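Side-chain contacts in D-mannose isomerase (Marinomonas mediterranea, PDB 5X32), which catalyses the reversible isomerization of D-mannose to D-fructose and, less efficiently, converts D-lyxose to D-xylulose: residues 32-37 with 75-80; 43-48 with 368-373; 65-70 with 125-130; 83-88 with 120-125. All blocks are in the same frame, centred on the assembly; numbering follows the deposited sequence.

Contact 3 joins helices 52-69 and 112-127, contact 4 joins 72-89 and 112-127, contact 1 lays the loop 32-37 on helix 72-89, and contact 2 joins two loops beside them. Contacts 1 and 4 share helix 72-89, with centres 10 Å apart; Gly33 of the first packs on the Tyr84 ring of the second. Contacts 3 and 4 share helix 112-127 and even Ala125, while Ala78 of contact 1 touches Ile128 of contact 3. Contact 2 meets contact 1 where Phe37 O probably accepts a hydrogen bond from Tyr45 N. It also lies near the probable active site: the side chains of Pro373 and His380 are about 11 Å apart.

Contact 1: residues 32-37 with 75-80; sequences GGFFQF and KHAAVH
Gly32 lies at the edge of the His80 imidazole, with its N and CA near the plane of the ring; its CA is 3.3 Å from His80 NE2. The backbone N of Gly33 approaches the same ring obliquely. The Phe34 ring, in turn, presents its edge to the helix, with Ala77 O close to its plane and 3.1 Å from Phe34 CZ. In this way the loop 32-37 is laid against helix 72-89, one of the helices of the alpha/alpha barrel that the N-acylglucosamine 2-epimerase family is built on. Phe34 and His80 also meet each other, but at a slant: their centroids are 5.8 Å apart and their planes inclined by 52°.

His80 carries CG anti to its own backbone N (chi1 177°), which swings the imidazole out from the helix and over to the two glycines. At Gly32 the backbone angles would press any CB against the carbonyl O of the preceding residue. An alanine in place of His80 is likely to open a gap between the helix and Gly32-Gly33 and to leave Phe34 without its aromatic neighbour on that side. Beyond the contact, the Phe34 ring also meets Phe58 and Phe62 of helix 52-69. Back at Ala77, the CB methyl is 4.5 Å from Phe34 CE2, beside the ring corner that faces its carbonyl.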
loop_
_atom_site.group_PDB
_atom_site.type_symbol
_atom_site.label_atom_id
_atom_site.label_comp_id
_atom_site.label_asym_id
_atom_site.label_seq_id
_atom_site.Cartn_x
_atom_site.Cartn_y
_atom_site.Cartn_z
ATOM N N GLY A 32 22.300 5.389 9.424
ATOM C CA GLY A 32 21.619 4.158 9.054
ATOM C C GLY A 32 20.111 4.309 8.879
ATOM O O GLY A 32 19.436 4.982 9.670
ATOM N N GLY A 33 19.587 3.695 7.820
ATOM C CA GLY A 33 18.161 3.716 7.547
ATOM C C GLY A 33 17.650 5.057 7.081
ATOM O O GLY A 33 18.404 5.868 6.535
ATOM N N PHE A 34 16.376 5.309 7.350
ATOM C CA PHE A 34 15.745 6.547 6.932
ATOM C C PHE A 34 15.073 7.246 8.098
ATOM O O PHE A 34 14.569 6.606 9.024
ATOM C CB PHE A 34 14.699 6.282 5.828
ATOM C CG PHE A 34 15.243 5.524 4.647
ATOM C CD1 PHE A 34 15.044 4.164 4.535
ATOM C CD2 PHE A 34 15.987 6.159 3.673
ATOM C CE1 PHE A 34 15.554 3.453 3.458
ATOM C CE2 PHE A 34 16.501 5.459 2.601
ATOM C CZ PHE A 34 16.286 4.104 2.495
ATOM N N PHE A 35 15.070 8.568 8.047
ATOM C CA PHE A 35 14.179 9.347 8.896
ATOM C C PHE A 35 12.750 9.136 8.384
ATOM O O PHE A 35 12.523 8.905 7.183
ATOM C CB PHE A 35 14.566 10.834 8.893
ATOM C CG PHE A 35 15.988 11.104 9.362
ATOM C CD1 PHE A 35 16.338 10.948 10.698
ATOM C CD2 PHE A 35 16.964 11.491 8.460
ATOM C CE1 PHE A 35 17.639 11.194 11.133
ATOM C CE2 PHE A 35 18.256 11.733 8.878
ATOM C CZ PHE A 35 18.599 11.580 10.220
ATOM N N GLN A 36 11.790 9.140 9.298
ATOM C CA GLN A 36 10.462 8.678 8.944
ATOM C C GLN A 36 9.334 9.632 9.374
ATOM O O GLN A 36 8.141 9.304 9.275
ATOM C CB GLN A 36 10.247 7.278 9.533
ATOM C CG GLN A 36 11.176 6.224 8.929
ATOM C CD GLN A 36 11.001 4.829 9.532
ATOM O OE1 GLN A 36 10.192 4.618 10.438
ATOM N NE2 GLN A 36 11.713 3.862 8.977
ATOM N N PHE A 37 9.707 10.840 9.775
ATOM C CA PHE A 37 8.722 11.790 10.262
ATOM C C PHE A 37 8.993 13.173 9.682
ATOM O O PHE A 37 9.891 13.892 10.128
ATOM C CB PHE A 37 8.730 11.849 11.791
ATOM C CG PHE A 37 8.138 10.633 12.467
ATOM C CD1 PHE A 37 8.889 9.475 12.639
ATOM C CD2 PHE A 37 6.842 10.670 12.981
ATOM C CE1 PHE A 37 8.353 8.370 13.287
ATOM C CE2 PHE A 37 6.295 9.571 13.628
ATOM C CZ PHE A 37 7.047 8.426 13.788
ATOM N N LYS A 75 19.584 3.737 -6.282
ATOM C CA LYS A 75 19.976 2.379 -5.958
ATOM C C LYS A 75 20.803 2.382 -4.674
ATOM O O LYS A 75 20.669 1.472 -3.842
ATOM C CB LYS A 75 20.752 1.758 -7.108
ATOM C CG LYS A 75 20.902 0.253 -7.024
ATOM C CD LYS A 75 22.049 -0.173 -7.923
ATOM C CE LYS A 75 22.505 -1.593 -7.682
ATOM N NZ LYS A 75 23.681 -1.869 -8.553
ATOM N N HIS A 76 21.628 3.415 -4.491
ATOM C CA HIS A 76 22.388 3.489 -3.246
ATOM C C HIS A 76 21.488 3.673 -2.030
ATOM O O HIS A 76 21.677 3.018 -1.007
ATOM C CB HIS A 76 23.403 4.629 -3.276
ATOM C CG HIS A 76 24.517 4.423 -4.252
ATOM N ND1 HIS A 76 25.387 5.435 -4.613
ATOM C CD2 HIS A 76 24.922 3.319 -4.926
ATOM C CE1 HIS A 76 26.269 4.964 -5.475
ATOM N NE2 HIS A 76 26.010 3.683 -5.683
ATOM N N ALA A 77 20.463 4.507 -2.162
ATOM C CA ALA A 77 19.548 4.733 -1.047
ATOM C C ALA A 77 18.721 3.481 -0.763
ATOM O O ALA A 77 18.425 3.176 0.404
ATOM C CB ALA A 77 18.651 5.925 -1.323
ATOM N N ALA A 78 18.353 2.751 -1.814
ATOM C CA ALA A 78 17.586 1.516 -1.628
ATOM C C ALA A 78 18.422 0.482 -0.889
ATOM O O ALA A 78 17.925 -0.212 0.003
ATOM C CB ALA A 78 17.104 0.952 -2.969
ATOM N N VAL A 79 19.693 0.373 -1.274
ATOM C CA VAL A 79 20.612 -0.555 -0.615
ATOM C C VAL A 79 20.899 -0.142 0.834
ATOM O O VAL A 79 20.930 -0.983 1.740
ATOM C CB VAL A 79 21.923 -0.680 -1.410
ATOM C CG1 VAL A 79 23.074 -1.107 -0.508
ATOM C CG2 VAL A 79 21.725 -1.661 -2.564
ATOM N N HIS A 80 21.115 1.146 1.052
ATOM C CA HIS A 80 21.233 1.660 2.403
ATOM C C HIS A 80 20.021 1.196 3.236
ATOM O O HIS A 80 20.162 0.685 4.366
ATOM C CB HIS A 80 21.349 3.182 2.356
ATOM C CG HIS A 80 21.415 3.832 3.699
ATOM N ND1 HIS A 80 20.990 5.127 3.918
ATOM C CD2 HIS A 80 21.842 3.370 4.897
ATOM C CE1 HIS A 80 21.153 5.436 5.190
ATOM N NE2 HIS A 80 21.671 4.389 5.806
#

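Contact 2: residues 43-48 with 368-373; sequences SVYDPN and DNNKSP
Asn370 lays its side-chain amide parallel to the Tyr45 ring at its hydroxyl end, the two planes only 1° apart. Of the amide atoms it is Asn370 OD1 that lies over the face of the Tyr45 ring, 3.3 Å above its plane and shifted toward the rim. At the far end of the ring Tyr45 OH touches Pro373 CB at 3.4 Å. Asn370 ND2 is equally near this hydroxyl, but the angle is too poor for a hydrogen bond.

The next shell shapes the chain that carries them. Asp368 OD1 accepts from Asn370 N (3.0 Å) in an Asx turn, the N-H arriving from above the carboxylate plane, and just past Asn370 the chain forms a classic beta bulge, Lys371 and Ser372 both facing Phe38. A second Asx turn, Asp46 to Asn48, shapes the chain after Tyr45. Lys39 serves both partners, making a cation-pi contact with the tyrosine and a weak hydrogen bond to Asn370 OD1.

Two loops some 320 residues apart in sequence are thus joined near the surface by an amide lying parallel to a tyrosine ring. Its hold probably comes from dispersion and dipole forces, with the lysine's positive charge likely to polarise ring and amide alike.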
loop_
_atom_site.group_PDB
_atom_site.type_symbol
_atom_site.label_atom_id
_atom_site.label_comp_id
_atom_site.label_asym_id
_atom_site.label_seq_id
_atom_site.Cartn_x
_atom_site.Cartn_y
_atom_site.Cartn_z
ATOM N N SER A 43 11.005 19.209 6.956
ATOM C CA SER A 43 11.751 19.077 8.212
ATOM C C SER A 43 11.545 17.710 8.823
ATOM O O SER A 43 10.421 17.206 8.837
ATOM C CB SER A 43 11.304 20.123 9.231
ATOM O OG SER A 43 11.619 21.430 8.799
ATOM N N VAL A 44 12.610 17.098 9.321
ATOM C CA VAL A 44 12.423 15.891 10.097
ATOM C C VAL A 44 11.970 16.359 11.468
ATOM O O VAL A 44 12.616 17.198 12.062
ATOM C CB VAL A 44 13.692 15.042 10.210
ATOM C CG1 VAL A 44 13.393 13.781 11.041
ATOM C CG2 VAL A 44 14.223 14.666 8.819
ATOM N N TYR A 45 10.851 15.853 11.970
ATOM C CA TYR A 45 10.372 16.315 13.267
ATOM C C TYR A 45 10.438 15.217 14.329
ATOM O O TYR A 45 10.064 15.436 15.484
ATOM C CB TYR A 45 8.953 16.876 13.150
ATOM C CG TYR A 45 7.809 15.884 12.955
ATOM C CD1 TYR A 45 7.130 15.356 14.051
ATOM C CD2 TYR A 45 7.361 15.538 11.679
ATOM C CE1 TYR A 45 6.084 14.492 13.896
ATOM C CE2 TYR A 45 6.296 14.666 11.511
ATOM C CZ TYR A 45 5.657 14.145 12.627
ATOM O OH TYR A 45 4.589 13.265 12.481
ATOM N N ASP A 46 10.924 14.043 13.932
ATOM C CA ASP A 46 11.261 12.973 14.873
ATOM C C ASP A 46 12.246 12.032 14.180
ATOM O O ASP A 46 11.817 11.113 13.449
ATOM C CB ASP A 46 10.005 12.210 15.309
ATOM C CG ASP A 46 10.303 11.086 16.289
ATOM O OD1 ASP A 46 11.471 10.623 16.362
ATOM O OD2 ASP A 46 9.348 10.644 16.978
ATOM N N PRO A 47 13.557 12.195 14.482
ATOM C CA PRO A 47 14.660 11.495 13.803
ATOM C C PRO A 47 14.993 10.153 14.431
ATOM O O PRO A 47 15.748 9.365 13.857
ATOM C CB PRO A 47 15.837 12.446 13.990
ATOM C CG PRO A 47 15.558 13.089 15.306
ATOM C CD PRO A 47 14.056 13.251 15.383
ATOM N N ASN A 48 14.372 9.852 15.560
ATOM C CA ASN A 48 14.701 8.621 16.237
ATOM C C ASN A 48 13.714 7.495 16.007
ATOM O O ASN A 48 14.102 6.402 15.624
ATOM C CB ASN A 48 14.813 8.890 17.737
ATOM C CG ASN A 48 15.917 9.867 18.066
ATOM O OD1 ASN A 48 17.018 9.799 17.497
ATOM N ND2 ASN A 48 15.644 10.768 18.994
ATOM N N ASP A 368 -3.071 19.537 10.333
ATOM C CA ASP A 368 -1.805 20.067 10.802
ATOM C C ASP A 368 -0.738 20.017 9.702
ATOM O O ASP A 368 -1.049 19.793 8.525
ATOM C CB ASP A 368 -1.333 19.320 12.055
ATOM C CG ASP A 368 -1.088 17.840 11.810
ATOM O OD1 ASP A 368 -0.770 17.441 10.666
ATOM O OD2 ASP A 368 -1.194 17.062 12.786
ATOM N N ASN A 369 0.524 20.195 10.091
ATOM C CA ASN A 369 1.593 20.259 9.104
ATOM C C ASN A 369 2.507 19.029 9.111
ATOM O O ASN A 369 3.694 19.105 8.753
ATOM C CB ASN A 369 2.410 21.537 9.308
ATOM C CG ASN A 369 3.126 21.568 10.646
ATOM O OD1 ASN A 369 2.688 20.942 11.618
ATOM N ND2 ASN A 369 4.239 22.297 10.703
ATOM N N ASN A 370 1.951 17.894 9.525
ATOM C CA ASN A 370 2.652 16.624 9.415
ATOM C C ASN A 370 2.433 15.909 8.084
ATOM O O ASN A 370 1.615 15.002 7.992
ATOM C CB ASN A 370 2.266 15.708 10.576
ATOM C CG ASN A 370 2.858 16.178 11.898
ATOM O OD1 ASN A 370 3.814 16.943 11.907
ATOM N ND2 ASN A 370 2.328 15.688 13.008
ATOM N N LYS A 371 3.196 16.308 7.067
ATOM C CA LYS A 371 3.138 15.690 5.739
ATOM C C LYS A 371 3.243 14.149 5.789
ATOM O O LYS A 371 2.370 13.456 5.274
ATOM C CB LYS A 371 4.260 16.276 4.857
ATOM C CG LYS A 371 4.300 15.839 3.379
ATOM C CD LYS A 371 3.518 16.774 2.466
ATOM C CE LYS A 371 3.976 18.230 2.550
ATOM N NZ LYS A 371 5.200 18.601 1.762
ATOM N N SER A 372 4.295 13.623 6.428
ATOM C CA SER A 372 4.524 12.182 6.458
ATOM C C SER A 372 5.058 11.640 7.784
ATOM O O SER A 372 6.259 11.476 7.948
ATOM C CB SER A 372 5.494 11.786 5.355
ATOM O OG SER A 372 5.024 12.204 4.098
ATOM N N PRO A 373 4.161 11.284 8.710
ATOM C CA PRO A 373 4.571 10.582 9.934
ATOM C C PRO A 373 5.000 9.156 9.583
ATOM O O PRO A 373 4.956 8.812 8.403
ATOM C CB PRO A 373 3.305 10.607 10.791
ATOM C CG PRO A 373 2.196 10.700 9.797
ATOM C CD PRO A 373 2.702 11.481 8.632
#

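Contact 3: residues 65-70 with 125-130; sequences AYLHTN and ALQIGL
Ile128 sets its CG2 methyl between Tyr66 and Leu67, and the apolar part of the contact grows from there. This methyl comes to 3.5 Å from Tyr66 CD2, meeting the ring at a slant, and to 4.0 Å from Leu67 CG. The torsion that turns CG2 anti to the carbonyl carbon of Ile128 leaves CG1 wedged between the backbone N and that carbonyl carbon (chi1 58°), and CG2 is the branch that meets Tyr66 and Leu67. Leu67 adds a second grip: its CD1 rests against both CB and NE2 of Gln127, each 3.9 Å away, the two side chains crossing at about a right angle, while Leu67 CD2 lies near the Gln127 carbonyl.

The residues concerned lie at the C-terminal ends of helices 52-69 and 112-127 in the alpha/alpha barrel, Ile128 being the first residue past the second. On the first helix, His68 stacks on Tyr386 of the C-terminal helix 379-390.

The hydrogen bonds serve to finish each helix rather than to link the two. Gly129, with positive phi, is the C-prime residue of a Schellman motif in which Leu130 N bonds to Ala125 O and Gly129 N to Leu126 O. On helix 52-69, Ala65 O takes two bonds from Thr69, one from the backbone N at 2.9 Å and one from OG1 at 2.7 Å, which arrive from opposite faces of the carbonyl plane. Thr69 OG1 in turn accepts from Ile71 N.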
loop_
_atom_site.group_PDB
_atom_site.type_symbol
_atom_site.label_atom_id
_atom_site.label_comp_id
_atom_site.label_asym_id
_atom_site.label_seq_id
_atom_site.Cartn_x
_atom_site.Cartn_y
_atom_site.Cartn_z
ATOM N N ALA A 65 12.200 4.044 -8.069
ATOM C CA ALA A 65 12.753 5.223 -8.723
ATOM C C ALA A 65 13.996 4.846 -9.523
ATOM O O ALA A 65 14.241 5.370 -10.602
ATOM C CB ALA A 65 13.080 6.297 -7.712
ATOM N N TYR A 66 14.786 3.924 -8.992
ATOM C CA TYR A 66 15.973 3.508 -9.715
ATOM C C TYR A 66 15.600 2.723 -10.960
ATOM O O TYR A 66 16.212 2.878 -12.011
ATOM C CB TYR A 66 16.896 2.679 -8.828
ATOM C CG TYR A 66 18.003 2.009 -9.607
ATOM C CD1 TYR A 66 19.099 2.745 -10.062
ATOM C CD2 TYR A 66 17.956 0.649 -9.884
ATOM C CE1 TYR A 66 20.105 2.142 -10.776
ATOM C CE2 TYR A 66 18.958 0.035 -10.594
ATOM C CZ TYR A 66 20.034 0.784 -11.037
ATOM O OH TYR A 66 21.036 0.167 -11.751
ATOM N N LEU A 67 14.587 1.880 -10.840
ATOM C CA LEU A 67 14.170 1.066 -11.966
ATOM C C LEU A 67 13.620 1.929 -13.092
ATOM O O LEU A 67 13.723 1.552 -14.260
ATOM C CB LEU A 67 13.133 0.036 -11.521
ATOM C CG LEU A 67 13.776 -1.113 -10.744
ATOM C CD1 LEU A 67 12.753 -2.074 -10.179
ATOM C CD2 LEU A 67 14.811 -1.841 -11.614
ATOM N N HIS A 68 13.048 3.086 -12.752
ATOM C CA HIS A 68 12.439 3.933 -13.787
ATOM C C HIS A 68 13.320 5.067 -14.313
ATOM O O HIS A 68 13.227 5.428 -15.485
ATOM C CB HIS A 68 11.127 4.521 -13.282
ATOM C CG HIS A 68 10.015 3.524 -13.209
ATOM N ND1 HIS A 68 9.933 2.573 -12.215
ATOM C CD2 HIS A 68 8.947 3.320 -14.017
ATOM C CE1 HIS A 68 8.847 1.842 -12.400
ATOM N NE2 HIS A 68 8.232 2.274 -13.487
ATOM N N THR A 69 14.156 5.636 -13.453
ATOM C CA THR A 69 14.997 6.766 -13.846
ATOM C C THR A 69 16.418 6.337 -14.081
ATOM O O THR A 69 17.213 7.090 -14.655
ATOM C CB THR A 69 15.027 7.878 -12.785
ATOM O OG1 THR A 69 15.665 7.390 -11.590
ATOM C CG2 THR A 69 13.613 8.377 -12.487
ATOM N N ASN A 70 16.745 5.149 -13.583
ATOM C CA ASN A 70 18.113 4.636 -13.636
ATOM C C ASN A 70 19.190 5.534 -12.983
ATOM O O ASN A 70 20.373 5.413 -13.285
ATOM C CB ASN A 70 18.489 4.376 -15.088
ATOM C CG ASN A 70 19.645 3.449 -15.210
ATOM O OD1 ASN A 70 19.745 2.480 -14.460
ATOM N ND2 ASN A 70 20.549 3.746 -16.134
ATOM N N ALA A 125 14.535 -5.220 -3.850
ATOM C CA ALA A 125 15.970 -5.469 -3.740
ATOM C C ALA A 125 16.423 -6.380 -4.874
ATOM O O ALA A 125 17.393 -6.087 -5.571
ATOM C CB ALA A 125 16.318 -6.085 -2.392
ATOM N N LEU A 126 15.719 -7.491 -5.043
ATOM C CA LEU A 126 16.044 -8.434 -6.096
ATOM C C LEU A 126 16.040 -7.782 -7.470
ATOM O O LEU A 126 17.006 -7.945 -8.222
ATOM C CB LEU A 126 15.074 -9.614 -6.093
ATOM C CG LEU A 126 15.397 -10.671 -7.147
ATOM C CD1 LEU A 126 16.683 -11.344 -6.795
ATOM C CD2 LEU A 126 14.286 -11.683 -7.293
ATOM N N GLN A 127 14.983 -7.030 -7.788
ATOM C CA GLN A 127 14.868 -6.502 -9.140
ATOM C C GLN A 127 15.938 -5.465 -9.390
ATOM O O GLN A 127 16.209 -5.183 -10.547
ATOM C CB GLN A 127 13.522 -5.850 -9.443
ATOM C CG GLN A 127 12.412 -6.239 -8.532
ATOM C CD GLN A 127 11.040 -6.026 -9.158
ATOM O OE1 GLN A 127 10.611 -6.755 -10.066
ATOM N NE2 GLN A 127 10.452 -4.881 -8.837
ATOM N N ILE A 128 16.487 -4.831 -8.345
ATOM C CA ILE A 128 17.630 -3.931 -8.597
ATOM C C ILE A 128 19.008 -4.650 -8.491
ATOM O O ILE A 128 20.076 -4.015 -8.514
ATOM C CB ILE A 128 17.653 -2.687 -7.654
ATOM C CG1 ILE A 128 17.688 -3.062 -6.170
ATOM C CG2 ILE A 128 16.473 -1.789 -7.915
ATOM C CD1 ILE A 128 17.900 -1.853 -5.241
ATOM N N GLY A 129 18.971 -5.974 -8.387
ATOM C CA GLY A 129 20.148 -6.799 -8.575
ATOM C C GLY A 129 20.796 -7.427 -7.353
ATOM O O GLY A 129 21.860 -8.048 -7.460
ATOM N N LEU A 130 20.145 -7.345 -6.201
ATOM C CA LEU A 130 20.673 -8.058 -5.054
ATOM C C LEU A 130 20.198 -9.481 -5.225
ATOM O O LEU A 130 19.079 -9.822 -4.825
ATOM C CB LEU A 130 20.186 -7.468 -3.732
ATOM C CG LEU A 130 21.000 -6.325 -3.113
ATOM C CD1 LEU A 130 20.992 -5.106 -4.022
ATOM C CD2 LEU A 130 20.498 -5.964 -1.713
#

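Contact 4: residues 83-88 with 120-125; sequences QYLRQR and LAYSNA
Leu85 and Ala121 mark the nearest approach of the backbones of segments 83-88 and 120-125, whose axes pass 11.9 Å apart with their directions at 128°, more nearly antiparallel than parallel. Side chains bridge that wide spacing. With chi1 at 178° the Leu85 side chain points its CG directly opposite the backbone N, and CD2 crosses the interface to 3.6 Å from Tyr122 CE1 and 4.3 Å from Ala121 CB. The methyl meets the Tyr122 ring obliquely.

The phenol end of Tyr122 slips in beside Arg86. Tyr122 OH lies at the edge of the guanidinium, near its plane and 3.5 Å from Arg86 NE, without forming a hydrogen bond; ring and guanidinium planes are close to perpendicular, at 83°. This hydroxyl hydrogen-bonds with Tyr96 OH. Trp136 of helix 133-147 draws the group together, since Arg86 makes a cation-pi contact with it and the Tyr122 ring meets it as well. A leucine in place of Tyr122 would probably strand the Tyr96 hydroxyl without this partner and open a gap beside Leu85 and Arg86.

On the same helix, Asn124 ND2 folds back to Leu120 O at 3.0 Å, joining Asn124 N on that carbonyl, and Asn124 OD1 accepts from Gln64 NE2 of helix 52-69. Long helices held side by side through such buried aromatic and aliphatic side chains make up the wall of the alpha/alpha barrel, the fold of this epimerase family.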
loop_
_atom_site.group_PDB
_atom_site.type_symbol
_atom_site.label_atom_id
_atom_site.label_comp_id
_atom_site.label_asym_id
_atom_site.label_seq_id
_atom_site.Cartn_x
_atom_site.Cartn_y
_atom_site.Cartn_z
ATOM N N GLN A 83 20.128 -2.491 4.086
ATOM C CA GLN A 83 21.083 -2.721 5.163
ATOM C C GLN A 83 20.416 -2.448 6.502
ATOM O O GLN A 83 20.490 -3.271 7.420
ATOM C CB GLN A 83 22.329 -1.850 4.982
ATOM C CG GLN A 83 23.254 -2.352 3.896
ATOM C CD GLN A 83 24.350 -1.361 3.562
ATOM O OE1 GLN A 83 24.557 -0.375 4.274
ATOM N NE2 GLN A 83 25.055 -1.611 2.459
ATOM N N TYR A 84 19.731 -1.313 6.606
ATOM C CA TYR A 84 19.047 -0.998 7.862
ATOM C C TYR A 84 17.985 -2.043 8.191
ATOM O O TYR A 84 17.740 -2.370 9.358
ATOM C CB TYR A 84 18.376 0.350 7.786
ATOM C CG TYR A 84 17.853 0.846 9.105
ATOM C CD1 TYR A 84 18.707 1.373 10.056
ATOM C CD2 TYR A 84 16.499 0.741 9.418
ATOM C CE1 TYR A 84 18.223 1.836 11.265
ATOM C CE2 TYR A 84 16.007 1.190 10.623
ATOM C CZ TYR A 84 16.870 1.740 11.544
ATOM O OH TYR A 84 16.373 2.184 12.749
ATOM N N LEU A 85 17.331 -2.543 7.153
ATOM C CA LEU A 85 16.271 -3.506 7.357
ATOM C C LEU A 85 16.856 -4.735 8.019
ATOM O O LEU A 85 16.356 -5.202 9.044
ATOM C CB LEU A 85 15.591 -3.863 6.028
ATOM C CG LEU A 85 14.480 -4.911 6.109
ATOM C CD1 LEU A 85 13.376 -4.485 7.069
ATOM C CD2 LEU A 85 13.898 -5.170 4.726
ATOM N N ARG A 86 17.965 -5.216 7.466
ATOM C CA ARG A 86 18.491 -6.513 7.875
ATOM C C ARG A 86 19.339 -6.482 9.146
ATOM O O ARG A 86 19.392 -7.463 9.885
ATOM C CB ARG A 86 19.310 -7.103 6.740
ATOM C CG ARG A 86 18.578 -7.133 5.429
ATOM C CD ARG A 86 19.082 -8.267 4.607
ATOM N NE ARG A 86 18.681 -9.516 5.226
ATOM C CZ ARG A 86 19.432 -10.603 5.249
ATOM N NH1 ARG A 86 20.641 -10.580 4.695
ATOM N NH2 ARG A 86 18.976 -11.698 5.843
ATOM N N GLN A 87 19.981 -5.362 9.426
ATOM C CA GLN A 87 20.881 -5.318 10.578
ATOM C C GLN A 87 20.237 -4.754 11.834
ATOM O O GLN A 87 20.662 -5.069 12.951
ATOM C CB GLN A 87 22.134 -4.527 10.220
ATOM C CG GLN A 87 22.739 -5.030 8.924
ATOM C CD GLN A 87 23.910 -4.205 8.446
ATOM O OE1 GLN A 87 24.272 -3.194 9.056
ATOM N NE2 GLN A 87 24.499 -4.623 7.328
ATOM N N ARG A 88 19.215 -3.925 11.652
ATOM C CA ARG A 88 18.572 -3.282 12.785
ATOM C C ARG A 88 17.194 -3.874 13.034
ATOM O O ARG A 88 16.834 -4.130 14.190
ATOM C CB ARG A 88 18.480 -1.773 12.564
ATOM C CG ARG A 88 17.865 -1.038 13.718
ATOM C CD ARG A 88 18.488 -1.457 15.009
ATOM N NE ARG A 88 17.965 -0.729 16.155
ATOM C CZ ARG A 88 17.045 -1.241 16.961
ATOM N NH1 ARG A 88 16.583 -2.464 16.721
ATOM N NH2 ARG A 88 16.598 -0.550 18.003
ATOM N N LEU A 120 7.782 -7.379 0.110
ATOM C CA LEU A 120 7.735 -6.371 -0.946
ATOM C C LEU A 120 9.097 -5.711 -1.143
ATOM O O LEU A 120 9.610 -5.601 -2.280
ATOM C CB LEU A 120 6.681 -5.311 -0.622
ATOM C CG LEU A 120 6.497 -4.252 -1.706
ATOM C CD1 LEU A 120 5.793 -4.828 -2.926
ATOM C CD2 LEU A 120 5.789 -3.017 -1.158
ATOM N N ALA A 121 9.692 -5.301 -0.024
ATOM C CA ALA A 121 11.013 -4.678 -0.048
ATOM C C ALA A 121 12.066 -5.637 -0.622
ATOM O O ALA A 121 12.885 -5.228 -1.447
ATOM C CB ALA A 121 11.422 -4.215 1.347
ATOM N N TYR A 122 12.035 -6.910 -0.225
ATOM C CA TYR A 122 13.012 -7.861 -0.783
ATOM C C TYR A 122 12.816 -8.061 -2.282
ATOM O O TYR A 122 13.817 -8.147 -3.000
ATOM C CB TYR A 122 12.974 -9.221 -0.055
ATOM C CG TYR A 122 13.575 -9.145 1.335
ATOM C CD1 TYR A 122 14.479 -8.143 1.649
ATOM C CD2 TYR A 122 13.202 -10.033 2.339
ATOM C CE1 TYR A 122 15.021 -8.042 2.909
ATOM C CE2 TYR A 122 13.742 -9.940 3.608
ATOM C CZ TYR A 122 14.657 -8.939 3.887
ATOM O OH TYR A 122 15.208 -8.808 5.143
ATOM N N SER A 123 11.560 -8.098 -2.756
ATOM C CA SER A 123 11.311 -8.163 -4.197
ATOM C C SER A 123 12.045 -7.024 -4.871
ATOM O O SER A 123 12.840 -7.235 -5.784
ATOM C CB SER A 123 9.823 -8.057 -4.539
ATOM O OG SER A 123 9.069 -9.105 -3.972
ATOM N N ASN A 124 11.842 -5.816 -4.365
ATOM C CA ASN A 124 12.470 -4.676 -5.014
ATOM C C ASN A 124 14.004 -4.747 -4.978
ATOM O O ASN A 124 14.691 -4.400 -5.968
ATOM C CB ASN A 124 11.949 -3.388 -4.391
ATOM C CG ASN A 124 10.609 -2.993 -4.973
ATOM O OD1 ASN A 124 10.548 -2.293 -5.985
ATOM N ND2 ASN A 124 9.521 -3.488 -4.370
ATOM N N ALA A 125 14.535 -5.220 -3.850
ATOM C CA ALA A 125 15.970 -5.469 -3.740
ATOM C C ALA A 125 16.423 -6.380 -4.874
ATOM O O ALA A 125 17.393 -6.087 -5.571
ATOM C CB ALA A 125 16.318 -6.085 -2.392
#